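PDB 6LKK: ABC transporter, solute-binding protein from Staphylococcus aureus, which binds glucose 6-phosphate between its two lobes and serves as the sugar-phosphate sensor that feeds a two-component signalling system. Local coordinates for residues M98-V103 with M212-G217; Y188-R193 with A248-K253; V92-L97 with K253-D258. All blocks are in the same frame, centred on the assembly; numbering follows the deposited sequence.

Contact 1: M98-V103 with M212-G217; sequences MPTVIV and MLNVDG. With G6P (6-O-phosphono-alpha-D-glucopyranose), chain B.
The carbonyl oxygen of Met-212 receives the backbone N of Thr-100 at 2.9 Å, nearly along its C=O axis, and the Thr-100 hydroxyl lies against the same oxygen. Chi1 of 60° sets OG1 between the backbone N and carbonyl carbon of Thr-100, where it also meets a water held by the N of Met-212; its CG2 turns the other way and rests against the Asn-214 amide. Further along, Met-98 and Asn-214 form an antiparallel hydrogen-bonded pair, with Met-98 N to Asn-214 O at 2.8 Å. In the next pair the Pro-99 ring and Leu-213 run side by side, CG to CD1 3.8 Å; proline lacks an N-H, but a non-hydrogen-bonded pair asks for none toward strand 213-221. The face bearing Met-98 and Asn-214 meets the sugar. Asn-214 ND2 donates to G6P O2 at 3.0 Å, almost straight at 170°, while its OD1 is taken by Gln-142. G6P O2 in turn donates to Asp-216 OD1, and G6P O3 to Asp-216 OD2 at 2.7 Å, an oxygen shared with Tyr-9. Amide and carboxylate, two residues apart on one strand, thus read neighbouring sugar hydroxyls, as in the interlobe cleft of periplasmic-binding-protein folds.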
loop_
_atom_site.group_PDB
_atom_site.type_symbol
_atom_site.label_atom_id
_atom_site.label_comp_id
_atom_site.label_asym_id
_atom_site.label_seq_id
_atom_site.Cartn_x
_atom_site.Cartn_y
_atom_site.Cartn_z
ATOM N N MET A 98 1.597 -3.889 4.784
ATOM C CA MET A 98 2.457 -3.573 3.645
ATOM C C MET A 98 3.526 -2.580 4.071
ATOM O O MET A 98 3.251 -1.370 4.174
ATOM C CB MET A 98 1.649 -3.013 2.482
ATOM C CG MET A 98 2.438 -2.913 1.187
ATOM S SD MET A 98 2.823 -4.523 0.487
ATOM C CE MET A 98 1.198 -4.996 -0.090
ATOM N N PRO A 99 4.750 -3.033 4.325
ATOM C CA PRO A 99 5.840 -2.084 4.557
ATOM C C PRO A 99 6.094 -1.237 3.322
ATOM O O PRO A 99 6.090 -1.734 2.193
ATOM C CB PRO A 99 7.040 -2.986 4.875
ATOM C CG PRO A 99 6.452 -4.285 5.287
ATOM C CD PRO A 99 5.189 -4.428 4.502
ATOM N N THR A 100 6.297 0.056 3.541
ATOM C CA THR A 100 6.886 0.893 2.514
ATOM C C THR A 100 8.398 0.707 2.543
ATOM O O THR A 100 8.980 0.386 3.582
ATOM C CB THR A 100 6.513 2.361 2.722
ATOM O OG1 THR A 100 6.988 2.809 3.996
ATOM C CG2 THR A 100 5.004 2.538 2.658
ATOM N N VAL A 101 9.031 0.865 1.381
ATOM C CA VAL A 101 10.447 0.557 1.240
ATOM C C VAL A 101 11.108 1.552 0.301
ATOM O O VAL A 101 10.452 2.238 -0.485
ATOM C CB VAL A 101 10.690 -0.877 0.712
ATOM C CG1 VAL A 101 10.052 -1.911 1.631
ATOM C CG2 VAL A 101 10.167 -1.030 -0.709
ATOM N N ILE A 102 12.426 1.621 0.404
ATOM C CA ILE A 102 13.268 2.224 -0.619
ATOM C C ILE A 102 13.734 1.113 -1.543
ATOM O O ILE A 102 14.135 0.037 -1.084
ATOM C CB ILE A 102 14.466 2.958 0.012
ATOM C CG1 ILE A 102 13.991 4.125 0.873
ATOM C CG2 ILE A 102 15.431 3.447 -1.072
ATOM C CD1 ILE A 102 15.073 4.707 1.756
ATOM N N VAL A 103 13.676 1.356 -2.846
ATOM C CA VAL A 103 14.218 0.430 -3.831
ATOM C C VAL A 103 15.431 1.078 -4.479
ATOM O O VAL A 103 15.415 2.270 -4.806
ATOM C CB VAL A 103 13.171 0.019 -4.884
ATOM C CG1 VAL A 103 12.130 -0.894 -4.244
ATOM C CG2 VAL A 103 12.520 1.241 -5.517
ATOM N N MET A 212 7.594 3.044 7.444
ATOM C CA MET A 212 6.145 3.122 7.575
ATOM C C MET A 212 5.517 1.773 7.247
ATOM O O MET A 212 5.834 1.164 6.220
ATOM C CB MET A 212 5.593 4.204 6.646
ATOM C CG MET A 212 4.087 4.402 6.717
ATOM S SD MET A 212 3.514 4.881 8.355
ATOM C CE MET A 212 4.394 6.423 8.551
ATOM N N LEU A 213 4.619 1.304 8.115
ATOM C CA LEU A 213 3.872 0.071 7.880
ATOM C C LEU A 213 2.440 0.436 7.515
ATOM O O LEU A 213 1.686 0.943 8.351
ATOM C CB LEU A 213 3.900 -0.842 9.103
ATOM C CG LEU A 213 3.219 -2.203 8.919
ATOM C CD1 LEU A 213 3.963 -3.054 7.903
ATOM C CD2 LEU A 213 3.103 -2.935 10.244
ATOM N N ASN A 214 2.066 0.173 6.267
ATOM C CA ASN A 214 0.696 0.392 5.832
ATOM C C ASN A 214 -0.184 -0.757 6.303
ATOM O O ASN A 214 0.150 -1.928 6.104
ATOM C CB ASN A 214 0.614 0.498 4.309
ATOM C CG ASN A 214 1.432 1.637 3.752
ATOM O OD1 ASN A 214 1.876 2.519 4.486
ATOM N ND2 ASN A 214 1.629 1.630 2.438
ATOM N N VAL A 215 -1.313 -0.424 6.913
ATOM C CA VAL A 215 -2.363 -1.394 7.188
ATOM C C VAL A 215 -3.380 -1.238 6.064
ATOM O O VAL A 215 -4.212 -0.326 6.080
ATOM C CB VAL A 215 -2.989 -1.188 8.569
ATOM C CG1 VAL A 215 -3.993 -2.297 8.863
ATOM C CG2 VAL A 215 -1.909 -1.151 9.646
ATOM N N ASP A 216 -3.288 -2.111 5.063
ATOM C CA ASP A 216 -4.226 -2.086 3.949
ATOM C C ASP A 216 -5.599 -2.560 4.412
ATOM O O ASP A 216 -5.717 -3.420 5.288
ATOM C CB ASP A 216 -3.723 -2.968 2.806
ATOM C CG ASP A 216 -2.438 -2.449 2.180
ATOM O OD1 ASP A 216 -1.961 -1.362 2.574
ATOM O OD2 ASP A 216 -1.905 -3.136 1.282
ATOM N N GLY A 217 -6.651 -1.989 3.816
ATOM C CA GLY A 217 -8.004 -2.236 4.265
ATOM C C GLY A 217 -8.931 -2.649 3.138
ATOM O O GLY A 217 -8.586 -2.589 1.951
HETATM C C1 G6P B . 0.318 1.355 -0.935
HETATM C C2 G6P B . -0.569 0.271 -0.273
HETATM C C3 G6P B . -1.124 -0.734 -1.213
HETATM C C4 G6P B . -1.471 -0.124 -2.497
HETATM C C5 G6P B . -0.193 0.328 -3.196
HETATM C C6 G6P B . -0.517 1.088 -4.441
HETATM O O1 G6P B . 1.539 1.447 -0.266
HETATM O O2 G6P B . 0.176 -0.420 0.743
HETATM O O3 G6P B . -2.357 -1.320 -0.607
HETATM O O4 G6P B . -2.141 -1.087 -3.348
HETATM O O5 G6P B . 0.644 1.205 -2.354
HETATM O O6 G6P B . -1.320 2.196 -4.100
HETATM P P G6P B . -0.901 3.735 -4.659
HETATM O O1P G6P B . -2.003 4.694 -4.245
HETATM O O2P G6P B . -0.770 3.719 -6.195
HETATM O O3P G6P B . 0.384 4.152 -4.044
HETATM O O HOH W 1 9.072 3.908 5.162
#

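Contact 2: Y188-R193 with A248-K253; sequences YEQDAR and AEFDAK. With G6P (6-O-phosphono-alpha-D-glucopyranose), chain B.
Helix 189-197, with Tyr-188 at its N-cap position, faces the C-terminal end of helix 240-250, where Asp-251 leaves the helix with positive phi (56°) and the nearest CA atoms, of Gln-190 and Ala-252, stay 7.4 Å apart. In this solute-binding fold the link is therefore made by long polar side chains from the start of the helix reaching a helix terminus and the chain that follows it. The Arg-193 chain, extended from CG to NE, crosses Asp-251 at about a right angle. In a salt bridge its NE donates to the anti lone pair of Asp-251 OD2 at 2.8 Å, while the guanidinium lies with one face over the carbonyl carbon of Phe-250. Asp-251 OD1 is held by Gln-262 and the backbone of Asp-264, which fix the carboxylate. Glutamine suits the neighbouring place because its amide can give two hydrogens: Gln-190 NE2 donates to Phe-250 O at 2.8 Å and to a water that also bonds Glu-189 OE1 and Asp-251 O. The bend at chi2 (-56°) turns this amide across the Phe-250 side chain, amide and ring planes 87° apart. Glu-189 and Lys-253 pair in a salt bridge, the ammonium approaching OE1 on its syn side; Tyr-206 holds Glu-189 OE2, and Glu-268 O takes another bond from the lysine. On the pocket side, the Tyr-188 ring carries the sugar over one face and Asp-191 CB over the other, with Tyr-188 CD1 3.5 Å from G6P O5.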
loop_
_atom_site.group_PDB
_atom_site.type_symbol
_atom_site.label_atom_id
_atom_site.label_comp_id
_atom_site.label_asym_id
_atom_site.label_seq_id
_atom_site.Cartn_x
_atom_site.Cartn_y
_atom_site.Cartn_z
ATOM N N TYR A 188 6.858 0.218 -2.311
ATOM C CA TYR A 188 6.325 -0.614 -1.245
ATOM C C TYR A 188 6.715 -2.061 -1.510
ATOM O O TYR A 188 7.095 -2.436 -2.621
ATOM C CB TYR A 188 4.803 -0.464 -1.096
ATOM C CG TYR A 188 3.977 -0.873 -2.296
ATOM C CD1 TYR A 188 3.754 0.008 -3.346
ATOM C CD2 TYR A 188 3.394 -2.131 -2.365
ATOM C CE1 TYR A 188 2.988 -0.357 -4.432
ATOM C CE2 TYR A 188 2.625 -2.505 -3.450
ATOM C CZ TYR A 188 2.426 -1.615 -4.484
ATOM O OH TYR A 188 1.663 -1.981 -5.569
ATOM N N GLU A 189 6.602 -2.874 -0.461
ATOM C CA GLU A 189 7.278 -4.166 -0.426
ATOM C C GLU A 189 6.863 -5.067 -1.587
ATOM O O GLU A 189 7.715 -5.673 -2.248
ATOM C CB GLU A 189 6.996 -4.845 0.911
ATOM C CG GLU A 189 7.841 -6.067 1.178
ATOM C CD GLU A 189 7.676 -6.567 2.591
ATOM O OE1 GLU A 189 6.575 -7.060 2.921
ATOM O OE2 GLU A 189 8.636 -6.450 3.381
ATOM N N GLN A 190 5.557 -5.200 -1.834
ATOM C CA GLN A 190 5.102 -6.153 -2.848
ATOM C C GLN A 190 5.516 -5.724 -4.252
ATOM O O GLN A 190 5.861 -6.567 -5.087
ATOM C CB GLN A 190 3.582 -6.328 -2.773
ATOM C CG GLN A 190 3.134 -7.382 -1.786
ATOM C CD GLN A 190 3.756 -8.732 -2.070
ATOM O OE1 GLN A 190 3.703 -9.226 -3.198
ATOM N NE2 GLN A 190 4.378 -9.323 -1.057
ATOM N N ASP A 191 5.479 -4.422 -4.534
ATOM C CA ASP A 191 5.887 -3.940 -5.850
ATOM C C ASP A 191 7.380 -4.152 -6.069
ATOM O O ASP A 191 7.806 -4.568 -7.154
ATOM C CB ASP A 191 5.513 -2.466 -5.981
ATOM C CG ASP A 191 4.998 -2.102 -7.364
ATOM O OD1 ASP A 191 4.946 -2.979 -8.255
ATOM O OD2 ASP A 191 4.636 -0.921 -7.554
ATOM N N ALA A 192 8.187 -3.886 -5.042
ATOM C CA ALA A 192 9.613 -4.159 -5.134
ATOM C C ALA A 192 9.874 -5.645 -5.343
ATOM O O ALA A 192 10.709 -6.030 -6.171
ATOM C CB ALA A 192 10.312 -3.665 -3.871
ATOM N N ARG A 193 9.160 -6.497 -4.606
ATOM C CA ARG A 193 9.365 -7.936 -4.732
ATOM C C ARG A 193 9.059 -8.417 -6.143
ATOM O O ARG A 193 9.782 -9.258 -6.688
ATOM C CB ARG A 193 8.492 -8.677 -3.720
ATOM C CG ARG A 193 8.610 -10.194 -3.792
ATOM C CD ARG A 193 7.694 -10.864 -2.785
ATOM N NE ARG A 193 7.765 -12.320 -2.863
ATOM C CZ ARG A 193 7.151 -13.056 -3.784
ATOM N NH1 ARG A 193 6.417 -12.481 -4.727
ATOM N NH2 ARG A 193 7.274 -14.376 -3.763
ATOM N N ALA A 248 2.126 -17.527 1.380
ATOM C CA ALA A 248 2.960 -18.555 0.766
ATOM C C ALA A 248 3.449 -18.130 -0.612
ATOM O O ALA A 248 4.625 -18.321 -0.946
ATOM C CB ALA A 248 2.181 -19.866 0.673
ATOM N N GLU A 249 2.568 -17.549 -1.425
ATOM C CA GLU A 249 2.917 -17.277 -2.813
ATOM C C GLU A 249 3.670 -15.963 -2.983
ATOM O O GLU A 249 4.543 -15.872 -3.853
ATOM C CB GLU A 249 1.658 -17.268 -3.680
ATOM C CG GLU A 249 1.923 -16.890 -5.130
ATOM C CD GLU A 249 0.769 -17.244 -6.050
ATOM O OE1 GLU A 249 0.906 -17.043 -7.276
ATOM O OE2 GLU A 249 -0.270 -17.723 -5.551
ATOM N N PHE A 250 3.366 -14.947 -2.171
ATOM C CA PHE A 250 3.893 -13.605 -2.389
ATOM C C PHE A 250 4.763 -13.074 -1.260
ATOM O O PHE A 250 5.245 -11.940 -1.360
ATOM C CB PHE A 250 2.741 -12.615 -2.607
ATOM C CG PHE A 250 1.909 -12.902 -3.819
ATOM C CD1 PHE A 250 2.319 -12.480 -5.072
ATOM C CD2 PHE A 250 0.704 -13.573 -3.704
ATOM C CE1 PHE A 250 1.548 -12.733 -6.189
ATOM C CE2 PHE A 250 -0.072 -13.828 -4.817
ATOM C CZ PHE A 250 0.349 -13.408 -6.061
ATOM N N ASP A 251 4.976 -13.837 -0.188
ATOM C CA ASP A 251 5.576 -13.286 1.025
ATOM C C ASP A 251 4.764 -12.101 1.535
ATOM O O ASP A 251 5.313 -11.137 2.077
ATOM C CB ASP A 251 7.034 -12.868 0.802
ATOM C CG ASP A 251 7.917 -14.025 0.390
ATOM O OD1 ASP A 251 8.059 -14.981 1.185
ATOM O OD2 ASP A 251 8.468 -13.980 -0.729
ATOM N N ALA A 252 3.451 -12.148 1.334
ATOM C CA ALA A 252 2.587 -11.156 1.946
ATOM C C ALA A 252 2.693 -11.261 3.461
ATOM O O ALA A 252 3.134 -12.273 4.009
ATOM C CB ALA A 252 1.137 -11.351 1.506
ATOM N N LYS A 253 2.291 -10.192 4.137
ATOM C CA LYS A 253 2.239 -10.165 5.593
ATOM C C LYS A 253 0.771 -10.175 6.002
ATOM O O LYS A 253 0.063 -9.176 5.838
ATOM C CB LYS A 253 2.988 -8.954 6.140
ATOM C CG LYS A 253 4.499 -9.088 5.980
ATOM C CD LYS A 253 5.241 -7.851 6.451
ATOM C CE LYS A 253 6.740 -8.108 6.553
ATOM N NZ LYS A 253 7.353 -8.475 5.247
HETATM C C1 G6P B . 0.318 1.355 -0.935
HETATM C C2 G6P B . -0.569 0.271 -0.273
HETATM C C3 G6P B . -1.124 -0.734 -1.213
HETATM C C4 G6P B . -1.471 -0.124 -2.497
HETATM C C5 G6P B . -0.193 0.328 -3.196
HETATM C C6 G6P B . -0.517 1.088 -4.441
HETATM O O1 G6P B . 1.539 1.447 -0.266
HETATM O O2 G6P B . 0.176 -0.420 0.743
HETATM O O3 G6P B . -2.357 -1.320 -0.607
HETATM O O4 G6P B . -2.141 -1.087 -3.348
HETATM O O5 G6P B . 0.644 1.205 -2.354
HETATM O O6 G6P B . -1.320 2.196 -4.100
HETATM P P G6P B . -0.901 3.735 -4.659
HETATM O O1P G6P B . -2.003 4.694 -4.245
HETATM O O2P G6P B . -0.770 3.719 -6.195
HETATM O O3P G6P B . 0.384 4.152 -4.044
HETATM O O HOH W 2 4.683 -8.352 1.600
HETATM O O HOH W 3 5.271 -14.295 -6.630
#

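Contact 3: V92-L97 with K253-D258; sequences VTSFLL and KSIRKD
Leu-97 and Ile-255 cross at about a right angle, the branch CD2 of Leu-97 meeting CD1 of Ile-255 at 3.9 Å. The isoleucine points in at the edge of the strand, and both its branches are in use: CG1 stands anti to the backbone N (chi1 -169°) and carries CD1 against Ser-94 CB at 3.6 Å, while CG2 turns to the carbonyl oxygen of Phe-95, 3.3 Å away. A beta-branched residue suits this place because it can cover a side chain and a backbone carbonyl at once, and the small serine lets it come close. Ser-94 OG bonds to Tyr-85 O, and Gln-243 donates to the Phe-95 carbonyl. Leu-96 puts its methyl CD2 beside Lys-253 O, 3.6 Å off. That oxygen takes the one direct backbone bond, from Leu-97 N at 3.0 Å, almost straight and in the carbonyl plane. A water completes the pairing between Leu-97 O and Lys-253 N, and the lysine CB packs alongside Leu-97 CB. Beyond, Ser-254 OG accepts from Arg-256 N in an ST turn and is also bonded to Gln-243. Arg-256 then grips Asp-258 in a side-on salt bridge, NE and NH2 each meeting the syn lone pair of a different carboxylate oxygen. Phe-95 and Leu-96 both face Asp-216 in a classic beta bulge; strand 92-105 here also receives short strand 253-254, an addition to the sheet of this solute-binding fold.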
loop_
_atom_site.group_PDB
_atom_site.type_symbol
_atom_site.label_atom_id
_atom_site.label_comp_id
_atom_site.label_asym_id
_atom_site.label_seq_id
_atom_site.Cartn_x
_atom_site.Cartn_y
_atom_site.Cartn_z
ATOM N N VAL A 92 -13.991 -0.033 7.525
ATOM C CA VAL A 92 -12.809 -0.690 6.981
ATOM C C VAL A 92 -12.474 -1.923 7.810
ATOM O O VAL A 92 -12.425 -1.857 9.044
ATOM C CB VAL A 92 -11.604 0.269 6.938
ATOM C CG1 VAL A 92 -10.370 -0.436 6.389
ATOM C CG2 VAL A 92 -11.934 1.493 6.097
ATOM N N THR A 93 -12.234 -3.038 7.123
ATOM C CA THR A 93 -11.638 -4.230 7.708
ATOM C C THR A 93 -10.178 -4.293 7.280
ATOM O O THR A 93 -9.875 -4.177 6.090
ATOM C CB THR A 93 -12.368 -5.495 7.248
ATOM O OG1 THR A 93 -13.752 -5.420 7.608
ATOM C CG2 THR A 93 -11.749 -6.748 7.867
ATOM N N SER A 94 -9.277 -4.473 8.240
ATOM C CA SER A 94 -7.870 -4.621 7.891
ATOM C C SER A 94 -7.666 -5.897 7.083
ATOM O O SER A 94 -8.321 -6.915 7.323
ATOM C CB SER A 94 -7.009 -4.637 9.151
ATOM O OG SER A 94 -7.067 -3.379 9.802
ATOM N N PHE A 95 -6.746 -5.830 6.113
ATOM C CA PHE A 95 -6.581 -6.884 5.118
ATOM C C PHE A 95 -5.151 -7.408 5.049
ATOM O O PHE A 95 -4.935 -8.623 5.099
ATOM C CB PHE A 95 -7.021 -6.362 3.748
ATOM C CG PHE A 95 -6.671 -7.271 2.603
ATOM C CD1 PHE A 95 -7.069 -8.598 2.605
ATOM C CD2 PHE A 95 -5.957 -6.791 1.513
ATOM C CE1 PHE A 95 -6.753 -9.433 1.555
ATOM C CE2 PHE A 95 -5.638 -7.621 0.459
ATOM C CZ PHE A 95 -6.038 -8.943 0.477
ATOM N N LEU A 96 -4.172 -6.513 4.916
ATOM C CA LEU A 96 -2.774 -6.908 4.800
ATOM C C LEU A 96 -1.899 -5.843 5.440
ATOM O O LEU A 96 -2.299 -4.686 5.585
ATOM C CB LEU A 96 -2.343 -7.099 3.339
ATOM C CG LEU A 96 -2.795 -8.336 2.561
ATOM C CD1 LEU A 96 -2.222 -8.263 1.154
ATOM C CD2 LEU A 96 -2.374 -9.634 3.242
ATOM N N LEU A 97 -0.690 -6.252 5.815
ATOM C CA LEU A 97 0.344 -5.338 6.279
ATOM C C LEU A 97 1.349 -5.143 5.152
ATOM O O LEU A 97 1.883 -6.121 4.620
ATOM C CB LEU A 97 1.045 -5.883 7.523
ATOM C CG LEU A 97 0.123 -6.275 8.680
ATOM C CD1 LEU A 97 0.925 -6.881 9.813
ATOM C CD2 LEU A 97 -0.669 -5.075 9.167
ATOM N N LYS A 253 2.291 -10.192 4.137
ATOM C CA LYS A 253 2.239 -10.165 5.593
ATOM C C LYS A 253 0.771 -10.175 6.002
ATOM O O LYS A 253 0.063 -9.176 5.838
ATOM C CB LYS A 253 2.988 -8.954 6.140
ATOM C CG LYS A 253 4.499 -9.088 5.980
ATOM C CD LYS A 253 5.241 -7.851 6.451
ATOM C CE LYS A 253 6.740 -8.108 6.553
ATOM N NZ LYS A 253 7.353 -8.475 5.247
ATOM N N SER A 254 0.321 -11.313 6.520
ATOM C CA SER A 254 -1.084 -11.505 6.838
ATOM C C SER A 254 -1.515 -10.625 8.004
ATOM O O SER A 254 -0.735 -10.317 8.911
ATOM C CB SER A 254 -1.351 -12.970 7.176
ATOM O OG SER A 254 -2.685 -13.161 7.627
ATOM N N ILE A 255 -2.791 -10.233 7.977
ATOM C CA ILE A 255 -3.398 -9.525 9.100
ATOM C C ILE A 255 -3.818 -10.463 10.221
ATOM O O ILE A 255 -4.169 -9.989 11.307
ATOM C CB ILE A 255 -4.607 -8.716 8.591
ATOM C CG1 ILE A 255 -5.127 -7.738 9.652
ATOM C CG2 ILE A 255 -5.729 -9.646 8.131
ATOM C CD1 ILE A 255 -4.134 -6.666 10.056
ATOM N N ARG A 256 -3.773 -11.775 10.001
ATOM C CA ARG A 256 -4.325 -12.742 10.939
ATOM C C ARG A 256 -3.250 -13.324 11.851
ATOM O O ARG A 256 -2.090 -13.482 11.462
ATOM C CB ARG A 256 -5.021 -13.879 10.191
ATOM C CG ARG A 256 -6.254 -13.455 9.411
ATOM C CD ARG A 256 -6.884 -14.654 8.712
ATOM N NE ARG A 256 -7.388 -15.652 9.655
ATOM C CZ ARG A 256 -8.668 -15.839 9.973
ATOM N NH1 ARG A 256 -9.628 -15.102 9.429
ATOM N NH2 ARG A 256 -8.991 -16.779 10.844
ATOM N N LYS A 257 -3.668 -13.665 13.075
ATOM C CA LYS A 257 -2.780 -14.321 14.032
ATOM C C LYS A 257 -2.473 -15.758 13.636
ATOM O O LYS A 257 -1.390 -16.265 13.946
ATOM C CB LYS A 257 -3.411 -14.316 15.426
ATOM C CG LYS A 257 -3.659 -12.951 16.039
ATOM C CD LYS A 257 -4.680 -13.067 17.165
ATOM C CE LYS A 257 -4.293 -12.257 18.387
ATOM N NZ LYS A 257 -5.334 -12.367 19.450
ATOM N N ASP A 258 -3.413 -16.437 12.975
ATOM C CA ASP A 258 -3.312 -17.867 12.710
ATOM C C ASP A 258 -2.773 -18.164 11.316
ATOM O O ASP A 258 -3.105 -19.198 10.726
ATOM C CB ASP A 258 -4.671 -18.543 12.909
ATOM C CG ASP A 258 -5.765 -17.932 12.053
ATOM O OD1 ASP A 258 -5.479 -16.978 11.302
ATOM O OD2 ASP A 258 -6.920 -18.404 12.136
HETATM O O HOH W 4 2.020 -7.822 2.420
#

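Overall arrangement
From the N terminus, strand 92-105 comes first and supplies one side of both contact 3 and contact 1, in its segments 92-97 and 98-103. The chain then builds helix 138-151 and further strands before reaching helix 189-197, the first half of contact 2. Strand 213-221 returns to close contact 1, and the end of helix 240-250 closes contact 2, so those two loops cross. Contact 3 closes last, a little beyond, and encloses both; Lys-253 belongs to contacts 2 and 3. Pro-99 O probably bonds Glu-189 N, Val-103 packs on Ala-192, and Val-215 on Ser-94, tying sheet, helices and sugar site together.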